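Putative exported protein (Bordetella pertussis Tohama I, PDB 2PFY) binds pyroglutamic acid as an extracytoplasmic solute receptor and probably delivers it to a tripartite ATP-independent periplasmic (TRAP) transporter. Local coordinates at residues T17-Q22 with Y116-P121; A24-A29 with E237-Q242; M152-L155 with V159-T162. All coordinates share one frame; numbering follows the deposited sequence.

Contact 1: T17-Q22 with Y116-P121; sequences TQNARQ and YGSPWP. With PCA (pyroglutamic acid), chain E.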
loop_
_atom_site.group_PDB
_atom_site.type_symbol
_atom_site.label_atom_id
_atom_site.label_comp_id
_atom_site.label_asym_id
_atom_site.label_seq_id
_atom_site.Cartn_x
_atom_site.Cartn_y
_atom_site.Cartn_z
ATOM N N THR A 17 -0.202 -6.684 -8.279
ATOM C CA THR A 17 -0.089 -6.582 -9.726
ATOM C C THR A 17 -0.803 -7.737 -10.441
ATOM O O THR A 17 -1.515 -7.496 -11.415
ATOM C CB THR A 17 1.385 -6.478 -10.164
ATOM O OG1 THR A 17 1.899 -5.229 -9.725
ATOM C CG2 THR A 17 1.569 -6.557 -11.703
ATOM N N GLN A 18 -0.628 -8.969 -9.962
ATOM C CA GLN A 18 -1.330 -10.114 -10.554
ATOM C C GLN A 18 -2.834 -9.981 -10.353
ATOM O O GLN A 18 -3.627 -10.324 -11.225
ATOM C CB GLN A 18 -0.798 -11.466 -9.988
ATOM C CG GLN A 18 0.591 -11.804 -10.509
ATOM C CD GLN A 18 0.695 -11.714 -12.053
ATOM O OE1 GLN A 18 -0.174 -12.226 -12.769
ATOM N NE2 GLN A 18 1.743 -11.037 -12.558
ATOM N N ASN A 19 -3.235 -9.439 -9.226
ATOM C CA ASN A 19 -4.679 -9.226 -9.003
ATOM C C ASN A 19 -5.265 -8.177 -9.996
ATOM O O ASN A 19 -6.376 -8.359 -10.548
ATOM C CB ASN A 19 -4.893 -8.848 -7.529
ATOM C CG ASN A 19 -6.359 -8.821 -7.123
ATOM O OD1 ASN A 19 -7.140 -9.657 -7.534
ATOM N ND2 ASN A 19 -6.728 -7.854 -6.319
ATOM N N ALA A 20 -4.505 -7.115 -10.263
ATOM C CA ALA A 20 -4.891 -6.116 -11.247
ATOM C C ALA A 20 -4.935 -6.691 -12.683
ATOM O O ALA A 20 -5.846 -6.373 -13.458
ATOM C CB ALA A 20 -3.979 -4.884 -11.144
ATOM N N ARG A 21 -3.954 -7.529 -13.028
ATOM C CA ARG A 21 -3.948 -8.258 -14.311
ATOM C C ARG A 21 -5.202 -9.142 -14.466
ATOM O O ARG A 21 -5.872 -9.150 -15.545
ATOM C CB ARG A 21 -2.639 -9.063 -14.501
ATOM C CG ARG A 21 -1.397 -8.090 -14.738
ATOM C CD ARG A 21 -0.148 -8.855 -15.228
ATOM N NE ARG A 21 0.952 -7.933 -15.535
ATOM C CZ ARG A 21 1.023 -7.185 -16.638
ATOM N NH1 ARG A 21 0.065 -7.246 -17.549
ATOM N NH2 ARG A 21 2.053 -6.378 -16.840
ATOM N N GLN A 22 -5.560 -9.846 -13.399
ATOM C CA GLN A 22 -6.725 -10.718 -13.483
ATOM C C GLN A 22 -7.996 -9.865 -13.624
ATOM O O GLN A 22 -8.954 -10.222 -14.376
ATOM C CB GLN A 22 -6.785 -11.657 -12.274
ATOM C CG GLN A 22 -8.002 -12.623 -12.326
ATOM C CD GLN A 22 -7.942 -13.738 -11.294
ATOM O OE1 GLN A 22 -6.887 -14.020 -10.695
ATOM N NE2 GLN A 22 -9.092 -14.353 -11.051
ATOM N N TYR A 116 -11.504 -0.422 -6.920
ATOM C CA TYR A 116 -11.399 -1.420 -5.843
ATOM C C TYR A 116 -10.119 -1.206 -5.033
ATOM O O TYR A 116 -9.228 -0.495 -5.487
ATOM C CB TYR A 116 -11.504 -2.860 -6.392
ATOM C CG TYR A 116 -10.226 -3.394 -7.051
ATOM C CD1 TYR A 116 -9.183 -3.967 -6.276
ATOM C CD2 TYR A 116 -10.060 -3.333 -8.440
ATOM C CE1 TYR A 116 -7.983 -4.436 -6.906
ATOM C CE2 TYR A 116 -8.895 -3.837 -9.083
ATOM C CZ TYR A 116 -7.870 -4.379 -8.286
ATOM O OH TYR A 116 -6.740 -4.848 -8.888
ATOM N N GLY A 117 -10.073 -1.815 -3.835
ATOM C CA GLY A 117 -8.908 -1.840 -2.953
ATOM C C GLY A 117 -8.406 -3.256 -2.702
ATOM O O GLY A 117 -9.131 -4.241 -2.901
ATOM N N SER A 118 -7.143 -3.374 -2.287
ATOM C CA SER A 118 -6.622 -4.647 -1.780
ATOM C C SER A 118 -5.493 -4.303 -0.856
ATOM O O SER A 118 -4.840 -3.272 -1.033
ATOM C CB SER A 118 -6.122 -5.563 -2.904
ATOM O OG SER A 118 -7.207 -6.070 -3.650
ATOM N N PRO A 119 -5.295 -5.139 0.183
ATOM C CA PRO A 119 -4.258 -4.821 1.159
ATOM C C PRO A 119 -2.897 -5.446 0.801
ATOM O O PRO A 119 -2.825 -6.510 0.184
ATOM C CB PRO A 119 -4.819 -5.460 2.451
ATOM C CG PRO A 119 -5.498 -6.735 1.936
ATOM C CD PRO A 119 -6.095 -6.324 0.586
ATOM N N TRP A 120 -1.842 -4.747 1.159
ATOM C CA TRP A 120 -0.526 -5.353 1.349
ATOM C C TRP A 120 -0.590 -6.220 2.627
ATOM O O TRP A 120 -1.528 -6.100 3.423
ATOM C CB TRP A 120 0.507 -4.234 1.567
ATOM C CG TRP A 120 0.859 -3.518 0.318
ATOM C CD1 TRP A 120 0.297 -2.355 -0.183
ATOM C CD2 TRP A 120 1.878 -3.905 -0.596
ATOM N NE1 TRP A 120 0.928 -2.000 -1.349
ATOM C CE2 TRP A 120 1.908 -2.932 -1.625
ATOM C CE3 TRP A 120 2.782 -4.990 -0.646
ATOM C CZ2 TRP A 120 2.812 -3.000 -2.688
ATOM C CZ3 TRP A 120 3.680 -5.065 -1.717
ATOM C CH2 TRP A 120 3.688 -4.069 -2.718
ATOM N N PRO A 121 0.404 -7.111 2.815
ATOM C CA PRO A 121 0.529 -7.776 4.102
ATOM C C PRO A 121 1.039 -6.789 5.170
ATOM O O PRO A 121 1.415 -5.650 4.846
ATOM C CB PRO A 121 1.541 -8.928 3.827
ATOM C CG PRO A 121 1.623 -9.031 2.276
ATOM C CD PRO A 121 1.411 -7.585 1.850
HETATM N N PCA E . 5.271 -2.646 -0.058
HETATM C CA PCA E . 5.162 -1.260 -0.573
HETATM C CB PCA E . 4.225 -0.467 0.305
HETATM C CG PCA E . 3.822 -1.383 1.421
HETATM C CD PCA E . 4.470 -2.692 1.116
HETATM O OE PCA E . 4.296 -3.715 1.769
HETATM C C PCA E . 6.529 -0.604 -0.605
HETATM O O PCA E . 6.767 0.450 -1.206
HETATM O OXT PCA E . 7.439 -1.148 -0.007
HETATM O O HOH W 1 -4.717 -5.446 -7.072
#
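N19 and A20 meet Y116 and S118 where helix 17-22 runs nearly antiparallel to strand 116-119, the short axes 151° apart and 10.4 Å from each other at closest approach. N19 has CG anti to its backbone N (chi1 -171°), which sends the amide toward the strand. Its ND2 lies 3.7 Å from CE1 of Y116, obliquely to the ring, with amide and ring planes 68° apart, and 3.2 Å from OG of S118, at an angle too poor for a hydrogen bond: these two simply pack. ND2 donates to A236 O of helix 223-257, which satisfies a buried N-H; asparagine suits the place, being short yet carrying a donor. OH of Y116 is 3.3 Å from CA of A20, where alanine, with only a methyl (CB to OH 3.6 Å), allows the phenol oxygen so close. Water 1 accepts a weak bond from N19 ND2 and lies 2.8 Å from Y116 OH, in the ring plane. S118 OG donates to O of G117 at 2.8 Å. Beyond the strand, W120 lays one indole face against pyroglutamic acid, CD 3.3 Å above the ring: helix-on-sheet packing leading into the ligand pocket of a DctP-type receptor.

Contact 2: A24-A29 with E237-Q242; sequences ADEVKA and EIRGWQ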
loop_
_atom_site.group_PDB
_atom_site.type_symbol
_atom_site.label_atom_id
_atom_site.label_comp_id
_atom_site.label_asym_id
_atom_site.label_seq_id
_atom_site.Cartn_x
_atom_site.Cartn_y
_atom_site.Cartn_z
ATOM N N ALA A 24 -8.117 -6.879 -15.093
ATOM C CA ALA A 24 -8.147 -6.440 -16.500
ATOM C C ALA A 24 -8.707 -7.558 -17.425
ATOM O O ALA A 24 -9.538 -7.305 -18.331
ATOM C CB ALA A 24 -6.710 -5.964 -16.968
ATOM N N ASP A 25 -8.243 -8.788 -17.190
ATOM C CA ASP A 25 -8.723 -9.957 -17.929
ATOM C C ASP A 25 -10.214 -10.193 -17.727
ATOM O O ASP A 25 -10.917 -10.525 -18.689
ATOM C CB ASP A 25 -7.972 -11.242 -17.522
ATOM C CG ASP A 25 -6.580 -11.310 -18.098
ATOM O OD1 ASP A 25 -6.295 -10.621 -19.098
ATOM O OD2 ASP A 25 -5.759 -12.062 -17.524
ATOM N N GLU A 26 -10.679 -10.053 -16.487
ATOM C CA GLU A 26 -12.083 -10.278 -16.161
ATOM C C GLU A 26 -12.994 -9.205 -16.760
ATOM O O GLU A 26 -14.102 -9.518 -17.188
ATOM C CB GLU A 26 -12.281 -10.457 -14.654
ATOM C CG GLU A 26 -11.798 -11.900 -14.234
ATOM C CD GLU A 26 -11.864 -12.200 -12.738
ATOM O OE1 GLU A 26 -12.288 -11.331 -11.913
ATOM O OE2 GLU A 26 -11.459 -13.328 -12.388
ATOM N N VAL A 27 -12.514 -7.961 -16.840
ATOM C CA VAL A 27 -13.245 -6.883 -17.497
ATOM C C VAL A 27 -13.409 -7.200 -18.992
ATOM O O VAL A 27 -14.493 -6.996 -19.602
ATOM C CB VAL A 27 -12.558 -5.482 -17.280
ATOM C CG1 VAL A 27 -13.128 -4.413 -18.201
ATOM C CG2 VAL A 27 -12.715 -5.004 -15.837
ATOM N N LYS A 28 -12.359 -7.706 -19.604
ATOM C CA LYS A 28 -12.393 -7.974 -21.034
ATOM C C LYS A 28 -13.388 -9.095 -21.363
ATOM O O LYS A 28 -14.134 -9.008 -22.360
ATOM C CB LYS A 28 -10.999 -8.364 -21.541
ATOM C CG LYS A 28 -10.925 -8.471 -23.054
ATOM C CD LYS A 28 -9.529 -8.794 -23.529
ATOM C CE LYS A 28 -9.527 -9.173 -25.000
ATOM N NZ LYS A 28 -8.259 -9.893 -25.316
ATOM N N ALA A 29 -13.379 -10.142 -20.539
ATOM C CA ALA A 29 -14.281 -11.278 -20.735
ATOM C C ALA A 29 -15.721 -10.888 -20.421
ATOM O O ALA A 29 -16.653 -11.232 -21.165
ATOM C CB ALA A 29 -13.814 -12.491 -19.896
ATOM N N GLU A 237 -11.411 -7.026 -5.166
ATOM C CA GLU A 237 -11.250 -6.611 -3.791
ATOM C C GLU A 237 -11.314 -7.857 -2.882
ATOM O O GLU A 237 -10.478 -8.031 -1.977
ATOM C CB GLU A 237 -12.296 -5.537 -3.425
ATOM C CG GLU A 237 -12.227 -5.008 -1.972
ATOM C CD GLU A 237 -12.708 -3.578 -1.831
ATOM O OE1 GLU A 237 -12.547 -2.770 -2.784
ATOM O OE2 GLU A 237 -13.263 -3.251 -0.752
ATOM N N ILE A 238 -12.286 -8.725 -3.150
ATOM C CA ILE A 238 -12.423 -9.983 -2.399
ATOM C C ILE A 238 -11.168 -10.859 -2.599
ATOM O O ILE A 238 -10.595 -11.358 -1.623
ATOM C CB ILE A 238 -13.736 -10.738 -2.779
ATOM C CG1 ILE A 238 -14.966 -9.893 -2.391
ATOM C CG2 ILE A 238 -13.763 -12.168 -2.138
ATOM C CD1 ILE A 238 -16.258 -10.260 -3.156
ATOM N N ARG A 239 -10.754 -11.034 -3.852
ATOM C CA ARG A 239 -9.582 -11.847 -4.201
ATOM C C ARG A 239 -8.349 -11.276 -3.494
ATOM O O ARG A 239 -7.503 -12.033 -2.979
ATOM C CB ARG A 239 -9.399 -11.852 -5.734
ATOM C CG ARG A 239 -8.288 -12.719 -6.286
ATOM C CD ARG A 239 -8.059 -12.445 -7.824
ATOM N NE ARG A 239 -9.327 -12.402 -8.439
ATOM C CZ ARG A 239 -9.832 -11.465 -9.226
ATOM N NH1 ARG A 239 -9.162 -10.408 -9.709
ATOM N NH2 ARG A 239 -11.062 -11.680 -9.572
ATOM N N GLY A 240 -8.254 -9.945 -3.480
ATOM C CA GLY A 240 -7.080 -9.260 -2.917
ATOM C C GLY A 240 -6.939 -9.526 -1.428
ATOM O O GLY A 240 -5.858 -9.876 -0.950
ATOM N N TRP A 241 -8.033 -9.319 -0.694
ATOM C CA TRP A 241 -8.081 -9.654 0.719
ATOM C C TRP A 241 -7.799 -11.136 1.016
ATOM O O TRP A 241 -7.060 -11.434 1.954
ATOM C CB TRP A 241 -9.419 -9.201 1.362
ATOM C CG TRP A 241 -9.390 -7.731 1.633
ATOM C CD1 TRP A 241 -9.680 -6.703 0.739
ATOM C CD2 TRP A 241 -8.973 -7.106 2.837
ATOM N NE1 TRP A 241 -9.477 -5.497 1.345
ATOM C CE2 TRP A 241 -9.035 -5.710 2.628
ATOM C CE3 TRP A 241 -8.538 -7.592 4.090
ATOM C CZ2 TRP A 241 -8.713 -4.786 3.639
ATOM C CZ3 TRP A 241 -8.210 -6.666 5.092
ATOM C CH2 TRP A 241 -8.293 -5.290 4.859
ATOM N N GLN A 242 -8.406 -12.054 0.264
ATOM C CA GLN A 242 -8.138 -13.505 0.470
ATOM C C GLN A 242 -6.637 -13.857 0.224
ATOM O O GLN A 242 -6.016 -14.655 0.943
ATOM C CB GLN A 242 -8.981 -14.351 -0.488
ATOM C CG GLN A 242 -10.498 -14.285 -0.293
ATOM C CD GLN A 242 -11.286 -15.004 -1.427
ATOM O OE1 GLN A 242 -10.721 -15.382 -2.477
ATOM N NE2 GLN A 242 -12.584 -15.203 -1.200
HETATM O O HOH W 2 -11.586 -8.995 -11.138
#
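E26 and R239 form a salt bridge between two helices whose backbones stand well apart, the CA atoms of these two residues, the nearest pair, being 12.3 Å from each other. R239 NH2 donates to E26 OE1 over 2.7 Å, but the N-H...O angle of 128° makes the hydrogen bond weak. The oxygen comes to the guanidinium edge near its plane, while the carboxylate plane is turned 90° against it, so this is a single-oxygen contact and not the flat, two-pronged pairing that arginine and carboxylate can make. Water 2 bridges the same groups: it donates to E26 OE1 at 2.6 Å and accepts from R239 NH1 at 3.1 Å, lying in the guanidinium plane.

Long side chains suit this place because the gap has to be spanned. E26 is extended beyond CG; R239 leaves its helix with CG anti to the backbone N and then bends at chi3 (-45°), which swings the guanidinium round to the carboxylate. Q22 donates to E26 OE2, and R239 NH1 makes a weak hydrogen bond to N19. K235 forms a long, weak ion pair with E26 OE2 and lies close to R239 as a like charge, which the glutamate probably helps to offset. Apolar packing plays no part between the two segments, and the contact is at the surface. Beneath it, A24 and V27 turn to strand 35-40, whereas W241 packs on helix 89-108 and on P119 of strand 112-119. E237 ties helix 223-257 to that same strand through G117 and to helix 89-108 through R100 and W96.

Contact 3: M152-L155 with V159-T162; sequences MAAL and VPTT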
loop_
_atom_site.group_PDB
_atom_site.type_symbol
_atom_site.label_atom_id
_atom_site.label_comp_id
_atom_site.label_asym_id
_atom_site.label_seq_id
_atom_site.Cartn_x
_atom_site.Cartn_y
_atom_site.Cartn_z
HETATM N N MSE A 152 6.852 8.664 10.486
HETATM C CA MSE A 152 7.099 7.572 11.414
HETATM C C MSE A 152 8.596 7.356 11.665
HETATM O O MSE A 152 9.018 7.188 12.822
HETATM C CB MSE A 152 6.441 6.290 10.911
HETATM C CG MSE A 152 6.622 5.082 11.827
HETATM SE SE MSE A 152 6.242 3.492 10.778
HETATM C CE MSE A 152 7.936 3.537 9.657
ATOM N N ALA A 153 9.386 7.359 10.592
ATOM C CA ALA A 153 10.820 7.134 10.674
ATOM C C ALA A 153 11.513 8.223 11.490
ATOM O O ALA A 153 12.424 7.923 12.251
ATOM C CB ALA A 153 11.440 7.047 9.285
ATOM N N ALA A 154 11.084 9.470 11.308
ATOM C CA ALA A 154 11.651 10.610 12.026
ATOM C C ALA A 154 11.387 10.444 13.532
ATOM O O ALA A 154 12.305 10.587 14.351
ATOM C CB ALA A 154 11.073 11.912 11.510
ATOM N N LEU A 155 10.155 10.076 13.877
ATOM C CA LEU A 155 9.787 9.787 15.261
ATOM C C LEU A 155 10.551 8.619 15.888
ATOM O O LEU A 155 10.705 8.555 17.120
ATOM C CB LEU A 155 8.292 9.549 15.364
ATOM C CG LEU A 155 7.392 10.741 15.029
ATOM C CD1 LEU A 155 5.961 10.271 15.022
ATOM C CD2 LEU A 155 7.610 11.901 16.009
ATOM N N VAL A 159 16.856 8.466 10.096
ATOM C CA VAL A 159 16.896 9.536 9.097
ATOM C C VAL A 159 16.084 9.042 7.874
ATOM O O VAL A 159 16.539 8.189 7.126
ATOM C CB VAL A 159 18.341 9.945 8.735
ATOM C CG1 VAL A 159 18.359 10.993 7.613
ATOM C CG2 VAL A 159 19.103 10.478 10.015
ATOM N N PRO A 160 14.856 9.553 7.716
ATOM C CA PRO A 160 14.019 9.055 6.623
ATOM C C PRO A 160 14.599 9.397 5.263
ATOM O O PRO A 160 15.127 10.490 5.053
ATOM C CB PRO A 160 12.661 9.705 6.862
ATOM C CG PRO A 160 12.834 10.663 7.998
ATOM C CD PRO A 160 14.205 10.583 8.533
ATOM N N THR A 161 14.538 8.428 4.358
ATOM C CA THR A 161 15.043 8.582 3.021
ATOM C C THR A 161 13.991 7.925 2.104
ATOM O O THR A 161 13.761 6.706 2.166
ATOM C CB THR A 161 16.452 7.929 2.891
ATOM O OG1 THR A 161 17.263 8.253 4.063
ATOM C CG2 THR A 161 17.136 8.425 1.663
ATOM N N THR A 162 13.320 8.747 1.306
ATOM C CA THR A 162 12.236 8.269 0.434
ATOM C C THR A 162 12.818 7.465 -0.711
ATOM O O THR A 162 13.648 7.968 -1.474
ATOM C CB THR A 162 11.377 9.447 -0.112
ATOM O OG1 THR A 162 10.764 10.107 0.987
ATOM C CG2 THR A 162 10.263 8.951 -1.071
#
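A153 and P160 make the close part of this contact, the point where helix 147-155 rests on the strand that follows it. The methyl of A153 is buried and points at the strand, and its CB lies 3.8 Å from CB of P160; the ring's CG is a little farther from the same methyl, at 4.1 Å. Here the CA atoms of the two residues come to 5.5 Å, a spacing that the small alanine side chain allows. Proline suits the other side because its ring is a compact, rigid apolar block. The backbone bonds to strand 141-144 come from V159 and T161 on either side of it, V159 to T140 and F142, T161 to F142 and A144, so this pairing does not call on an N-H from P160.

The solvent side belongs to A154, which is exposed. Its N lies 3.9 Å from P160 CG and its CB 4.1 Å from the same atom, so the CB–CG edge of the ring meets both methyls, one buried and one at the surface. V159 and T161 point away from the helix, and T161 OG1 bonds to O of V159 at 3.1 Å, approaching from above the carbonyl plane. On another side of the helix, the selenomethionine M152 and L155 both reach M280 of helix 267-287. Strand 141-144, helix 147-155 and strand 159-162 form a beta-alpha-beta unit with parallel strands. Between residues 152-155 and 159-162 the contact is apolar, and the polar bonding of the strand goes to strand 141-144.

In the fold
Contacts 1 and 2 are neighbours on helix 15-30, their centres 8 Å apart, and they touch directly, S118 OG of contact 1 lying 3.3 Å from G240 CA of contact 2. Their segments alternate along the chain, so two helices and the edge strand 112-119, far apart in sequence, are brought together. Contact 3 is on the opposite side of the chain's centre, its centre 27 Å from that of contact 1 and 35 Å from that of contact 2. Pyroglutamic acid lies between: contact 1 reaches it through W120, while A153 of contact 3 stays about 13 Å away, side chain to ligand.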